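Local structure of phosphonate monoester hydrolase (Ruegeria pomeroyi, 4UPK) at residues R73-V78 with T370-R375; A387-I392 with S425-Y430; M395-D400 with G412-P417; S431-D436 with I461-R466. The protein is a hydrolase of the sulfatase family, within the alkaline phosphatase clan. One frame throughout, in Å; residues are numbered along the deposited sequence.

Overall arrangement
Contact 1 closes before the others open; contact 3 is nested inside the loop that contact 2 closes, and contact 4 comes last. Contacts 1 and 2 meet on the large mixed sheet, where strands 70-76 and 388-390 are neighbours, their centres about 11 Å apart. Contact 3 packs helix 394-402, which follows strand 388-390, about 12 Å from contact 2. Contact 4 belongs to the separate four-stranded antiparallel sheet, about 12 Å from contact 2 and 21 Å from contact 3, centre to centre. Glu390 OE2 to Phe432 N (2.8 Å) probably hydrogen-bonds the two sheets, and Ser77 O to Ser433 OG (2.7 Å) the loop after strand 70-76. Contact 2 therefore lies where the sheets meet.

Contact 1 (R73-V78 with T370-R375); sequences RRHYSV and TPLIIR
His75 and Thr370 bury the most surface here, with Leu372 third. The backbones meet once directly, Thr370 N donating to His75 O at 3.0 Å in a nearly straight bond (169°). A bridging water extends this junction: it accepts from His75 N and donates to Thr370 O at 2.6 Å. With CG of His75 anti to the backbone N (chi1 -169°), the imidazole swings toward segment 370-375. Leu372 CD2 lies over one ring face, 3.7 Å from the His75 ring centroid and 20° off its normal, a CH-pi contact. Thr370 OG1 comes obliquely to the same ring, 3.5 Å from His75 CD2. A hydrogen bond between His75 ND1 and Thr389 OG1 also limits the rotation of the ring. These buried residues join strand 70-76 to the antiparallel strand 372-375 of the mixed sheet; strand 388-390 flanks the first, while strand 340-346 packs against Thr370, Pro371 and Leu372.

Contact 2 (A387-I392 with S425-Y430); sequences APTESI and SDWRQY
Arg428 reaches across Pro388 to Glu390. Its CB is 3.7 Å from Pro388 O, and CD passes 3.5 Å from the same oxygen. A bend at chi3 (-108°) then lays one face of the guanidinium against Glu390, whose CD is 3.3 Å from Arg428 NE, with carboxylate and guanidinium stacked, their planes 28° apart. NE forms the salt bridge, Arg428 NE to Glu390 OE1 being 3.4 Å. At the tip, NH1 hydrogen-bonds Pro388 O at 3.2 Å, the acceptor in the guanidinium plane, while NH2 forms a salt bridge with Asp393. Trp427 NE1 also donates to Pro388 O, at 2.9 Å, and the two donors approach from opposite faces of the carbonyl plane. Ala387 CB packs 3.9 Å from Trp427 CD1. Glu390 also bonds Tyr94 OH and Phe432 N, and a water links its OE2 to Tyr430 O. The arginine charge is probably shared between Glu390 and Asp393, offsetting both, and the doubly gripped carbonyl holds the loop against strand 388-390.

Contact 3 (M395-D400 with G412-P417); sequences MPTILD and GRSLRP
The loop 412-415 runs close against helix 394-402, with the CA atoms of Thr397 and Ser414 4.1 Å apart. At the start of the contact the ring of Pro396 packs on the loop backbone, its CG 3.6 Å from Gly412 C. Thr397 comes next: chi1 of -55° sets its OG1 beside the backbone N, where it can hydrogen-bond Asp393 O one turn back and still accept from Leu415 N at 2.8 Å with an N-H...O angle of 166°, joining the helix start to the loop.

One turn on, Asp400 divides its carboxylate between two partners. OD2 takes the hydroxyl of Ser414 through its anti lone pair, Ser414 OG to Asp400 OD2 being 2.7 Å. OD1 forms a salt bridge with Arg416 NH1 at 3.1 Å; the nitrogen lies well above the carboxylate plane, while OD1 stays near the guanidinium plane, and the two planes are 66° apart. Ser414 OG also accepts from Arg416 N at 3.3 Å, a capping bond for the turn that leads into the short helix 416-419, weakly bonded at its start. Asp400 thus holds both the capping hydroxyl and the arginine, consistent with its orienting the cap.

Beyond the contact, Leu415 packs on Leu372 and Ile374 of strand 372-375, and Ile398 turns to helix 114-120 and strand 35-41, which places helix 394-402 against the large mixed sheet.

Contact 4 (S431-D436 with I461-R466); sequences SFSELD and ILRDAR
This is antiparallel strand pairing within a four-stranded antiparallel sheet, where 431-436 is an outermost strand within the chain and 458-463 its neighbour. The strand axes approach to 4.8 Å, 162° apart in direction. Two hydrogen-bonded pairs, Ser431 with Arg463 and Ser433 with Ile461, flank the non-hydrogen-bonded pair Phe432 with Leu462. Each hydrogen-bonded pair is closed by two backbone bonds, among them Arg463 N to Ser431 O (2.9 Å) and Ile461 N to Ser433 O (2.8 Å). Around the middle pair, CA-H...O contacts run diagonally, Phe432 CA to Ile461 O (3.3 Å) and Leu462 CA to Ser431 O (3.4 Å).

Phe432 and Leu462 share one face, which helix 499-515 covers. Ser431, Ser433, Ile461 and Arg463 share the other, with Ser431 and Arg463 against Tyr76 of strand 70-76. Arg463 NE forms a salt bridge with Asp365.

Chi1 of -57° sets Ser433 OG beside its backbone N, turned to the guanidinium; it also hydrogen-bonds Ser77 O after strand 70-76. Near the guanidinium plane, Arg463 NH1 meets Ser431 OG at 3.1 Å, while Arg463 NH1 and NH2 converge end-on upon Ser433 OG, both at 2.9 Å and bent to about 145°, as sharing one acceptor requires.

Contact 1 (R73-V78 with T370-R375)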
loop_
_atom_site.group_PDB
_atom_site.type_symbol
_atom_site.label_atom_id
_atom_site.label_comp_id
_atom_site.label_asym_id
_atom_site.label_seq_id
_atom_site.Cartn_x
_atom_site.Cartn_y
_atom_site.Cartn_z
ATOM N N ARG A 73 38.179 -16.486 -8.363
ATOM C CA ARG A 73 39.238 -16.463 -7.342
ATOM C C ARG A 73 39.402 -15.202 -6.473
ATOM O O ARG A 73 40.075 -15.277 -5.425
ATOM C CB ARG A 73 40.590 -16.903 -7.940
ATOM C CG ARG A 73 40.557 -18.329 -8.465
ATOM C CD ARG A 73 40.785 -19.415 -7.407
ATOM N NE ARG A 73 40.310 -20.724 -7.875
ATOM C CZ ARG A 73 41.015 -21.549 -8.645
ATOM N NH1 ARG A 73 42.241 -21.223 -9.032
ATOM N NH2 ARG A 73 40.494 -22.694 -9.045
ATOM N N ARG A 74 38.816 -14.054 -6.898
ATOM C CA ARG A 74 38.920 -12.797 -6.150
ATOM C C ARG A 74 37.515 -12.314 -5.774
ATOM O O ARG A 74 37.173 -11.151 -5.984
ATOM C CB ARG A 74 39.711 -11.750 -6.970
ATOM C CG ARG A 74 40.658 -10.916 -6.121
ATOM C CD ARG A 74 41.697 -10.186 -6.955
ATOM N NE ARG A 74 42.736 -9.564 -6.123
ATOM C CZ ARG A 74 42.931 -8.249 -6.003
ATOM N NH1 ARG A 74 42.163 -7.391 -6.668
ATOM N NH2 ARG A 74 43.900 -7.783 -5.222
ATOM N N HIS A 75 36.702 -13.233 -5.215
ATOM C CA HIS A 75 35.316 -12.998 -4.826
ATOM C C HIS A 75 35.184 -12.678 -3.343
ATOM O O HIS A 75 35.621 -13.451 -2.486
ATOM C CB HIS A 75 34.430 -14.184 -5.224
ATOM C CG HIS A 75 32.968 -13.907 -5.096
ATOM N ND1 HIS A 75 32.310 -13.082 -5.991
ATOM C CD2 HIS A 75 32.086 -14.333 -4.166
ATOM C CE1 HIS A 75 31.049 -13.049 -5.591
ATOM N NE2 HIS A 75 30.867 -13.778 -4.495
ATOM N N TYR A 76 34.560 -11.524 -3.044
ATOM C CA TYR A 76 34.431 -11.033 -1.679
ATOM C C TYR A 76 33.027 -10.658 -1.309
ATOM O O TYR A 76 32.305 -10.084 -2.116
ATOM C CB TYR A 76 35.377 -9.822 -1.466
ATOM C CG TYR A 76 36.843 -10.180 -1.561
ATOM C CD1 TYR A 76 37.482 -10.276 -2.796
ATOM C CD2 TYR A 76 37.596 -10.441 -0.420
ATOM C CE1 TYR A 76 38.803 -10.720 -2.898
ATOM C CE2 TYR A 76 38.937 -10.836 -0.512
ATOM C CZ TYR A 76 39.533 -10.968 -1.757
ATOM O OH TYR A 76 40.853 -11.342 -1.891
ATOM N N SER A 77 32.646 -10.964 -0.058
ATOM C CA SER A 77 31.367 -10.543 0.511
ATOM C C SER A 77 31.454 -8.993 0.660
ATOM O O SER A 77 32.518 -8.495 1.032
ATOM C CB SER A 77 31.166 -11.196 1.875
ATOM O OG SER A 77 29.935 -10.765 2.425
ATOM N N VAL A 78 30.387 -8.237 0.327
ATOM C CA VAL A 78 30.399 -6.772 0.436
ATOM C C VAL A 78 30.032 -6.303 1.837
ATOM O O VAL A 78 30.128 -5.112 2.147
ATOM C CB VAL A 78 29.594 -6.026 -0.667
ATOM C CG1 VAL A 78 29.954 -6.528 -2.054
ATOM C CG2 VAL A 78 28.082 -6.107 -0.424
ATOM N N THR A 370 35.322 -15.476 -0.351
ATOM C CA THR A 370 34.415 -16.623 -0.472
ATOM C C THR A 370 34.525 -17.343 -1.805
ATOM O O THR A 370 34.802 -16.705 -2.821
ATOM C CB THR A 370 32.972 -16.211 -0.157
ATOM O OG1 THR A 370 32.672 -14.971 -0.797
ATOM C CG2 THR A 370 32.740 -16.059 1.303
ATOM N N PRO A 371 34.315 -18.682 -1.822
ATOM C CA PRO A 371 34.361 -19.393 -3.101
ATOM C C PRO A 371 33.132 -19.065 -3.955
ATOM O O PRO A 371 32.077 -18.721 -3.423
ATOM C CB PRO A 371 34.394 -20.867 -2.687
ATOM C CG PRO A 371 33.678 -20.907 -1.361
ATOM C CD PRO A 371 33.992 -19.593 -0.698
ATOM N N LEU A 372 33.288 -19.139 -5.287
ATOM C CA LEU A 372 32.236 -18.895 -6.252
ATOM C C LEU A 372 32.436 -19.752 -7.499
ATOM O O LEU A 372 33.458 -19.639 -8.178
ATOM C CB LEU A 372 32.048 -17.390 -6.617
ATOM C CG LEU A 372 30.975 -17.084 -7.692
ATOM C CD1 LEU A 372 29.578 -17.494 -7.252
ATOM C CD2 LEU A 372 30.969 -15.644 -8.059
ATOM N N ILE A 373 31.451 -20.623 -7.775
ATOM C CA ILE A 373 31.453 -21.502 -8.935
ATOM C C ILE A 373 30.150 -21.249 -9.644
ATOM O O ILE A 373 29.079 -21.290 -9.025
ATOM C CB ILE A 373 31.642 -23.032 -8.622
ATOM C CG1 ILE A 373 32.855 -23.314 -7.676
ATOM C CG2 ILE A 373 31.755 -23.851 -9.928
ATOM C CD1 ILE A 373 32.799 -24.671 -6.910
ATOM N N ILE A 374 30.236 -20.972 -10.950
ATOM C CA ILE A 374 29.056 -20.768 -11.756
ATOM C C ILE A 374 29.112 -21.673 -12.972
ATOM O O ILE A 374 30.061 -21.609 -13.756
ATOM C CB ILE A 374 28.775 -19.272 -12.117
ATOM C CG1 ILE A 374 28.600 -18.397 -10.830
ATOM C CG2 ILE A 374 27.556 -19.157 -13.071
ATOM C CD1 ILE A 374 28.396 -16.853 -11.068
ATOM N N ARG A 375 28.091 -22.524 -13.120
ATOM C CA ARG A 375 27.953 -23.358 -14.294
ATOM C C ARG A 375 26.704 -22.929 -15.029
ATOM O O ARG A 375 25.625 -22.833 -14.445
ATOM C CB ARG A 375 27.880 -24.858 -13.970
ATOM C CG ARG A 375 28.285 -25.669 -15.194
ATOM C CD ARG A 375 28.002 -27.136 -15.071
ATOM N NE ARG A 375 28.316 -27.841 -16.319
ATOM C CZ ARG A 375 27.511 -27.919 -17.377
ATOM N NH1 ARG A 375 26.328 -27.315 -17.368
ATOM N NH2 ARG A 375 27.894 -28.581 -18.460
HETATM O O HOH W 1 36.986 -16.193 -4.183
#

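Contact 2 (A387-I392 with S425-Y430)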
loop_
_atom_site.group_PDB
_atom_site.type_symbol
_atom_site.label_atom_id
_atom_site.label_comp_id
_atom_site.label_asym_id
_atom_site.label_seq_id
_atom_site.Cartn_x
_atom_site.Cartn_y
_atom_site.Cartn_z
ATOM N N ALA A 387 39.703 -11.413 -11.825
ATOM C CA ALA A 387 39.168 -10.056 -11.643
ATOM C C ALA A 387 38.407 -9.938 -10.312
ATOM O O ALA A 387 37.811 -10.928 -9.895
ATOM C CB ALA A 387 38.237 -9.708 -12.795
ATOM N N PRO A 388 38.398 -8.764 -9.626
ATOM C CA PRO A 388 37.624 -8.659 -8.368
ATOM C C PRO A 388 36.119 -8.748 -8.622
ATOM O O PRO A 388 35.554 -7.996 -9.421
ATOM C CB PRO A 388 38.009 -7.272 -7.806
ATOM C CG PRO A 388 39.178 -6.831 -8.598
ATOM C CD PRO A 388 39.044 -7.476 -9.947
ATOM N N THR A 389 35.484 -9.701 -7.958
ATOM C CA THR A 389 34.038 -9.908 -8.037
ATOM C C THR A 389 33.470 -9.723 -6.644
ATOM O O THR A 389 34.188 -9.875 -5.653
ATOM C CB THR A 389 33.647 -11.221 -8.772
ATOM O OG1 THR A 389 34.159 -12.344 -8.069
ATOM C CG2 THR A 389 34.121 -11.258 -10.237
ATOM N N GLU A 390 32.192 -9.323 -6.576
ATOM C CA GLU A 390 31.504 -9.029 -5.331
ATOM C C GLU A 390 30.235 -9.839 -5.201
ATOM O O GLU A 390 29.653 -10.236 -6.204
ATOM C CB GLU A 390 31.216 -7.524 -5.247
ATOM C CG GLU A 390 32.470 -6.698 -5.016
ATOM C CD GLU A 390 32.286 -5.204 -4.979
ATOM O OE1 GLU A 390 31.158 -4.754 -5.258
ATOM O OE2 GLU A 390 33.264 -4.482 -4.680
ATOM N N SER A 391 29.800 -10.073 -3.948
ATOM C CA SER A 391 28.610 -10.869 -3.622
ATOM C C SER A 391 27.325 -10.318 -4.260
ATOM O O SER A 391 26.390 -11.072 -4.532
ATOM C CB SER A 391 28.469 -10.998 -2.106
ATOM O OG SER A 391 28.338 -9.722 -1.503
ATOM N N ILE A 392 27.300 -8.992 -4.513
ATOM C CA ILE A 392 26.192 -8.256 -5.128
ATOM C C ILE A 392 26.049 -8.527 -6.631
ATOM O O ILE A 392 25.038 -8.165 -7.215
ATOM C CB ILE A 392 26.307 -6.744 -4.805
ATOM C CG1 ILE A 392 27.639 -6.145 -5.332
ATOM C CG2 ILE A 392 26.103 -6.507 -3.309
ATOM C CD1 ILE A 392 27.652 -4.643 -5.450
ATOM N N SER A 425 35.575 -4.396 -20.324
ATOM C CA SER A 425 36.700 -3.449 -20.251
ATOM C C SER A 425 36.569 -2.414 -19.119
ATOM O O SER A 425 37.590 -1.893 -18.651
ATOM C CB SER A 425 36.926 -2.756 -21.590
ATOM O OG SER A 425 37.085 -3.693 -22.642
ATOM N N ASP A 426 35.328 -2.122 -18.680
ATOM C CA ASP A 426 35.042 -1.158 -17.616
ATOM C C ASP A 426 34.737 -1.865 -16.252
ATOM O O ASP A 426 34.072 -1.290 -15.384
ATOM C CB ASP A 426 33.891 -0.233 -18.052
ATOM C CG ASP A 426 32.549 -0.931 -18.303
ATOM O OD1 ASP A 426 32.532 -2.197 -18.422
ATOM O OD2 ASP A 426 31.519 -0.215 -18.409
ATOM N N TRP A 427 35.243 -3.106 -16.080
ATOM C CA TRP A 427 35.037 -3.892 -14.860
ATOM C C TRP A 427 35.778 -3.289 -13.681
ATOM O O TRP A 427 36.690 -2.483 -13.848
ATOM C CB TRP A 427 35.448 -5.371 -15.069
ATOM C CG TRP A 427 34.898 -6.297 -14.022
ATOM C CD1 TRP A 427 35.576 -6.846 -12.968
ATOM C CD2 TRP A 427 33.531 -6.723 -13.886
ATOM N NE1 TRP A 427 34.709 -7.541 -12.156
ATOM C CE2 TRP A 427 33.445 -7.486 -12.698
ATOM C CE3 TRP A 427 32.363 -6.505 -14.633
ATOM C CZ2 TRP A 427 32.237 -8.063 -12.263
ATOM C CZ3 TRP A 427 31.172 -7.062 -14.196
ATOM C CH2 TRP A 427 31.117 -7.844 -13.031
ATOM N N ARG A 428 35.389 -3.710 -12.489
ATOM C CA ARG A 428 35.952 -3.372 -11.185
ATOM C C ARG A 428 37.465 -3.507 -11.171
ATOM O O ARG A 428 37.972 -4.469 -11.744
ATOM C CB ARG A 428 35.437 -4.427 -10.213
ATOM C CG ARG A 428 34.929 -3.856 -8.955
ATOM C CD ARG A 428 34.350 -4.973 -8.159
ATOM N NE ARG A 428 32.904 -4.855 -8.167
ATOM C CZ ARG A 428 32.076 -5.740 -8.700
ATOM N NH1 ARG A 428 32.547 -6.851 -9.261
ATOM N NH2 ARG A 428 30.768 -5.545 -8.640
ATOM N N GLN A 429 38.180 -2.589 -10.495
ATOM C CA GLN A 429 39.631 -2.710 -10.317
ATOM C C GLN A 429 40.016 -2.863 -8.823
ATOM O O GLN A 429 41.187 -3.014 -8.463
ATOM C CB GLN A 429 40.386 -1.600 -11.042
ATOM C CG GLN A 429 40.427 -1.873 -12.548
ATOM C CD GLN A 429 41.277 -0.891 -13.283
ATOM O OE1 GLN A 429 40.785 0.116 -13.806
ATOM N NE2 GLN A 429 42.571 -1.171 -13.350
ATOM N N TYR A 430 38.988 -2.852 -7.971
ATOM C CA TYR A 430 39.065 -2.979 -6.524
ATOM C C TYR A 430 37.742 -3.568 -6.037
ATOM O O TYR A 430 36.740 -3.470 -6.736
ATOM C CB TYR A 430 39.305 -1.592 -5.861
ATOM C CG TYR A 430 38.185 -0.604 -6.074
ATOM C CD1 TYR A 430 37.068 -0.595 -5.241
ATOM C CD2 TYR A 430 38.218 0.296 -7.130
ATOM C CE1 TYR A 430 36.010 0.286 -5.459
ATOM C CE2 TYR A 430 37.171 1.186 -7.355
ATOM C CZ TYR A 430 36.068 1.183 -6.514
ATOM O OH TYR A 430 35.029 2.053 -6.766
HETATM O O HOH W 2 33.937 -2.160 -6.236
#

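Contact 3 (M395-D400 with G412-P417)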
loop_
_atom_site.group_PDB
_atom_site.type_symbol
_atom_site.label_atom_id
_atom_site.label_comp_id
_atom_site.label_asym_id
_atom_site.label_seq_id
_atom_site.Cartn_x
_atom_site.Cartn_y
_atom_site.Cartn_z
ATOM N N MET A 395 22.845 -11.768 -7.945
ATOM C CA MET A 395 21.467 -11.450 -8.337
ATOM C C MET A 395 21.405 -10.972 -9.819
ATOM O O MET A 395 20.645 -11.572 -10.579
ATOM C CB MET A 395 20.788 -10.444 -7.354
ATOM C CG MET A 395 19.676 -9.621 -7.993
ATOM S SD MET A 395 18.663 -8.804 -6.778
ATOM C CE MET A 395 17.302 -8.244 -7.774
ATOM N N PRO A 396 22.206 -9.956 -10.267
ATOM C CA PRO A 396 22.127 -9.535 -11.678
ATOM C C PRO A 396 22.550 -10.598 -12.691
ATOM O O PRO A 396 22.039 -10.588 -13.809
ATOM C CB PRO A 396 23.006 -8.274 -11.728
ATOM C CG PRO A 396 23.937 -8.422 -10.599
ATOM C CD PRO A 396 23.154 -9.101 -9.518
ATOM N N THR A 397 23.430 -11.544 -12.303
ATOM C CA THR A 397 23.855 -12.645 -13.168
ATOM C C THR A 397 22.652 -13.572 -13.482
ATOM O O THR A 397 22.429 -13.928 -14.644
ATOM C CB THR A 397 25.022 -13.392 -12.538
ATOM O OG1 THR A 397 26.074 -12.478 -12.242
ATOM C CG2 THR A 397 25.554 -14.518 -13.429
ATOM N N ILE A 398 21.880 -13.936 -12.437
ATOM C CA ILE A 398 20.719 -14.819 -12.528
ATOM C C ILE A 398 19.653 -14.188 -13.396
ATOM O O ILE A 398 19.214 -14.827 -14.351
ATOM C CB ILE A 398 20.182 -15.251 -11.117
ATOM C CG1 ILE A 398 21.262 -16.020 -10.303
ATOM C CG2 ILE A 398 18.888 -16.076 -11.241
ATOM C CD1 ILE A 398 21.098 -15.916 -8.761
ATOM N N LEU A 399 19.269 -12.917 -13.094
ATOM C CA LEU A 399 18.253 -12.172 -13.852
ATOM C C LEU A 399 18.604 -12.041 -15.323
ATOM O O LEU A 399 17.741 -12.257 -16.178
ATOM C CB LEU A 399 17.954 -10.787 -13.227
ATOM C CG LEU A 399 17.344 -10.789 -11.805
ATOM C CD1 LEU A 399 17.103 -9.370 -11.334
ATOM C CD2 LEU A 399 16.048 -11.650 -11.724
ATOM N N ASP A 400 19.875 -11.706 -15.619
ATOM C CA ASP A 400 20.392 -11.583 -16.977
ATOM C C ASP A 400 20.175 -12.915 -17.711
ATOM O O ASP A 400 19.523 -12.933 -18.758
ATOM C CB ASP A 400 21.885 -11.197 -16.923
ATOM C CG ASP A 400 22.609 -11.005 -18.242
ATOM O OD1 ASP A 400 21.955 -11.108 -19.304
ATOM O OD2 ASP A 400 23.839 -10.751 -18.213
ATOM N N GLY A 412 25.296 -4.307 -8.016
ATOM C CA GLY A 412 26.079 -5.360 -8.649
ATOM C C GLY A 412 25.936 -5.404 -10.147
ATOM O O GLY A 412 24.985 -4.856 -10.706
ATOM N N ARG A 413 26.892 -6.057 -10.802
ATOM C CA ARG A 413 26.936 -6.209 -12.247
ATOM C C ARG A 413 27.000 -7.691 -12.620
ATOM O O ARG A 413 27.675 -8.478 -11.952
ATOM C CB ARG A 413 28.143 -5.453 -12.827
ATOM C CG ARG A 413 28.019 -3.931 -12.730
ATOM C CD ARG A 413 29.217 -3.207 -13.315
ATOM N NE ARG A 413 29.415 -3.492 -14.740
ATOM C CZ ARG A 413 30.468 -3.084 -15.442
ATOM N NH1 ARG A 413 31.410 -2.348 -14.869
ATOM N NH2 ARG A 413 30.592 -3.416 -16.715
ATOM N N SER A 414 26.285 -8.061 -13.685
ATOM C CA SER A 414 26.235 -9.426 -14.205
ATOM C C SER A 414 27.630 -9.995 -14.504
ATOM O O SER A 414 28.464 -9.331 -15.130
ATOM C CB SER A 414 25.367 -9.480 -15.458
ATOM O OG SER A 414 25.273 -10.796 -15.977
ATOM N N LEU A 415 27.864 -11.234 -14.053
ATOM C CA LEU A 415 29.105 -11.967 -14.267
ATOM C C LEU A 415 29.059 -12.778 -15.556
ATOM O O LEU A 415 30.021 -13.488 -15.860
ATOM C CB LEU A 415 29.385 -12.898 -13.078
ATOM C CG LEU A 415 29.643 -12.241 -11.728
ATOM C CD1 LEU A 415 29.900 -13.293 -10.676
ATOM C CD2 LEU A 415 30.805 -11.263 -11.788
ATOM N N ARG A 416 27.944 -12.678 -16.310
ATOM C CA ARG A 416 27.730 -13.389 -17.566
ATOM C C ARG A 416 28.870 -13.250 -18.589
ATOM O O ARG A 416 29.285 -14.299 -19.084
ATOM C CB ARG A 416 26.351 -13.092 -18.168
ATOM C CG ARG A 416 25.753 -14.282 -18.888
ATOM C CD ARG A 416 24.386 -13.955 -19.402
ATOM N NE ARG A 416 23.933 -14.945 -20.371
ATOM C CZ ARG A 416 22.772 -14.879 -21.010
ATOM N NH1 ARG A 416 21.933 -13.873 -20.776
ATOM N NH2 ARG A 416 22.433 -15.819 -21.882
ATOM N N PRO A 417 29.465 -12.048 -18.875
ATOM C CA PRO A 417 30.613 -11.997 -19.831
ATOM C C PRO A 417 31.776 -12.955 -19.505
ATOM O O PRO A 417 32.332 -13.566 -20.418
ATOM C CB PRO A 417 31.069 -10.526 -19.770
ATOM C CG PRO A 417 29.860 -9.788 -19.356
ATOM C CD PRO A 417 29.132 -10.686 -18.394
#

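Contact 4 (S431-D436 with I461-R466)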
loop_
_atom_site.group_PDB
_atom_site.type_symbol
_atom_site.label_atom_id
_atom_site.label_comp_id
_atom_site.label_asym_id
_atom_site.label_seq_id
_atom_site.Cartn_x
_atom_site.Cartn_y
_atom_site.Cartn_z
ATOM N N SER A 431 37.726 -4.136 -4.830
ATOM C CA SER A 431 36.493 -4.633 -4.219
ATOM C C SER A 431 36.198 -3.796 -2.967
ATOM O O SER A 431 37.080 -3.135 -2.407
ATOM C CB SER A 431 36.564 -6.135 -3.929
ATOM O OG SER A 431 37.519 -6.425 -2.921
ATOM N N PHE A 432 34.942 -3.773 -2.573
ATOM C CA PHE A 432 34.493 -2.954 -1.465
ATOM C C PHE A 432 33.614 -3.750 -0.464
ATOM O O PHE A 432 32.640 -4.406 -0.864
ATOM C CB PHE A 432 33.729 -1.740 -2.055
ATOM C CG PHE A 432 33.181 -0.765 -1.052
ATOM C CD1 PHE A 432 33.968 0.277 -0.570
ATOM C CD2 PHE A 432 31.863 -0.855 -0.624
ATOM C CE1 PHE A 432 33.451 1.201 0.325
ATOM C CE2 PHE A 432 31.345 0.069 0.265
ATOM C CZ PHE A 432 32.146 1.080 0.750
ATOM N N SER A 433 33.934 -3.642 0.825
ATOM C CA SER A 433 33.174 -4.285 1.902
ATOM C C SER A 433 32.844 -3.297 3.012
ATOM O O SER A 433 33.543 -2.316 3.186
ATOM C CB SER A 433 33.923 -5.494 2.476
ATOM O OG SER A 433 34.201 -6.432 1.455
ATOM N N GLU A 434 31.777 -3.559 3.753
ATOM C CA GLU A 434 31.322 -2.732 4.862
ATOM C C GLU A 434 31.015 -3.580 6.103
ATOM O O GLU A 434 30.671 -4.762 6.002
ATOM C CB GLU A 434 30.062 -1.938 4.478
ATOM C CG GLU A 434 30.280 -0.845 3.456
ATOM C CD GLU A 434 29.008 -0.093 3.130
ATOM O OE1 GLU A 434 28.639 0.820 3.902
ATOM O OE2 GLU A 434 28.299 -0.520 2.195
ATOM N N LEU A 435 31.104 -2.950 7.276
ATOM C CA LEU A 435 30.785 -3.596 8.550
ATOM C C LEU A 435 30.196 -2.537 9.449
ATOM O O LEU A 435 30.395 -1.351 9.208
ATOM C CB LEU A 435 32.069 -4.219 9.175
ATOM C CG LEU A 435 31.903 -5.212 10.339
ATOM C CD1 LEU A 435 31.441 -6.581 9.851
ATOM C CD2 LEU A 435 33.222 -5.378 11.097
ATOM N N ASP A 436 29.396 -2.952 10.425
ATOM C CA ASP A 436 28.830 -2.029 11.392
ATOM C C ASP A 436 29.159 -2.590 12.759
ATOM O O ASP A 436 28.760 -3.722 13.074
ATOM C CB ASP A 436 27.315 -1.790 11.209
ATOM C CG ASP A 436 26.834 -0.594 12.018
ATOM O OD1 ASP A 436 26.820 -0.685 13.258
ATOM O OD2 ASP A 436 26.582 0.465 11.419
ATOM N N ILE A 461 36.009 -1.114 3.770
ATOM C CA ILE A 461 37.239 -1.774 3.288
ATOM C C ILE A 461 37.338 -1.626 1.752
ATOM O O ILE A 461 36.368 -1.907 1.052
ATOM C CB ILE A 461 37.296 -3.280 3.718
ATOM C CG1 ILE A 461 37.097 -3.478 5.259
ATOM C CG2 ILE A 461 38.578 -3.978 3.212
ATOM C CD1 ILE A 461 36.343 -4.708 5.662
ATOM N N LEU A 462 38.500 -1.193 1.237
ATOM C CA LEU A 462 38.751 -1.097 -0.201
ATOM C C LEU A 462 39.974 -1.957 -0.544
ATOM O O LEU A 462 41.058 -1.692 -0.044
ATOM C CB LEU A 462 38.917 0.370 -0.693
ATOM C CG LEU A 462 38.967 0.549 -2.220
ATOM C CD1 LEU A 462 38.130 1.724 -2.659
ATOM C CD2 LEU A 462 40.403 0.698 -2.726
ATOM N N ARG A 463 39.792 -2.982 -1.379
ATOM C CA ARG A 463 40.865 -3.895 -1.775
ATOM C C ARG A 463 41.345 -3.549 -3.153
ATOM O O ARG A 463 40.680 -3.839 -4.139
ATOM C CB ARG A 463 40.443 -5.370 -1.697
ATOM C CG ARG A 463 40.016 -5.805 -0.302
ATOM C CD ARG A 463 39.436 -7.185 -0.303
ATOM N NE ARG A 463 38.690 -7.427 0.929
ATOM C CZ ARG A 463 37.387 -7.209 1.073
ATOM N NH1 ARG A 463 36.660 -6.783 0.046
ATOM N NH2 ARG A 463 36.799 -7.427 2.243
ATOM N N ASP A 464 42.493 -2.898 -3.207
ATOM C CA ASP A 464 43.189 -2.491 -4.411
ATOM C C ASP A 464 44.172 -3.638 -4.742
ATOM O O ASP A 464 44.391 -4.518 -3.901
ATOM C CB ASP A 464 43.880 -1.143 -4.080
ATOM C CG ASP A 464 44.947 -0.634 -5.006
ATOM O OD1 ASP A 464 44.605 -0.208 -6.119
ATOM O OD2 ASP A 464 46.110 -0.579 -4.584
ATOM N N ALA A 465 44.727 -3.657 -5.963
ATOM C CA ALA A 465 45.689 -4.684 -6.409
ATOM C C ALA A 465 46.910 -4.837 -5.457
ATOM O O ALA A 465 47.407 -5.952 -5.249
ATOM C CB ALA A 465 46.165 -4.367 -7.820
ATOM N N ARG A 466 47.366 -3.703 -4.876
ATOM C CA ARG A 466 48.489 -3.625 -3.952
ATOM C C ARG A 466 48.058 -3.392 -2.479
ATOM O O ARG A 466 48.581 -4.035 -1.576
ATOM C CB ARG A 466 49.465 -2.519 -4.402
ATOM C CG ARG A 466 50.676 -2.412 -3.483
ATOM C CD ARG A 466 51.684 -1.415 -3.942
ATOM N NE ARG A 466 52.690 -1.222 -2.905
ATOM C CZ ARG A 466 53.457 -0.149 -2.795
ATOM N NH1 ARG A 466 53.344 0.847 -3.658
ATOM N NH2 ARG A 466 54.326 -0.053 -1.806
#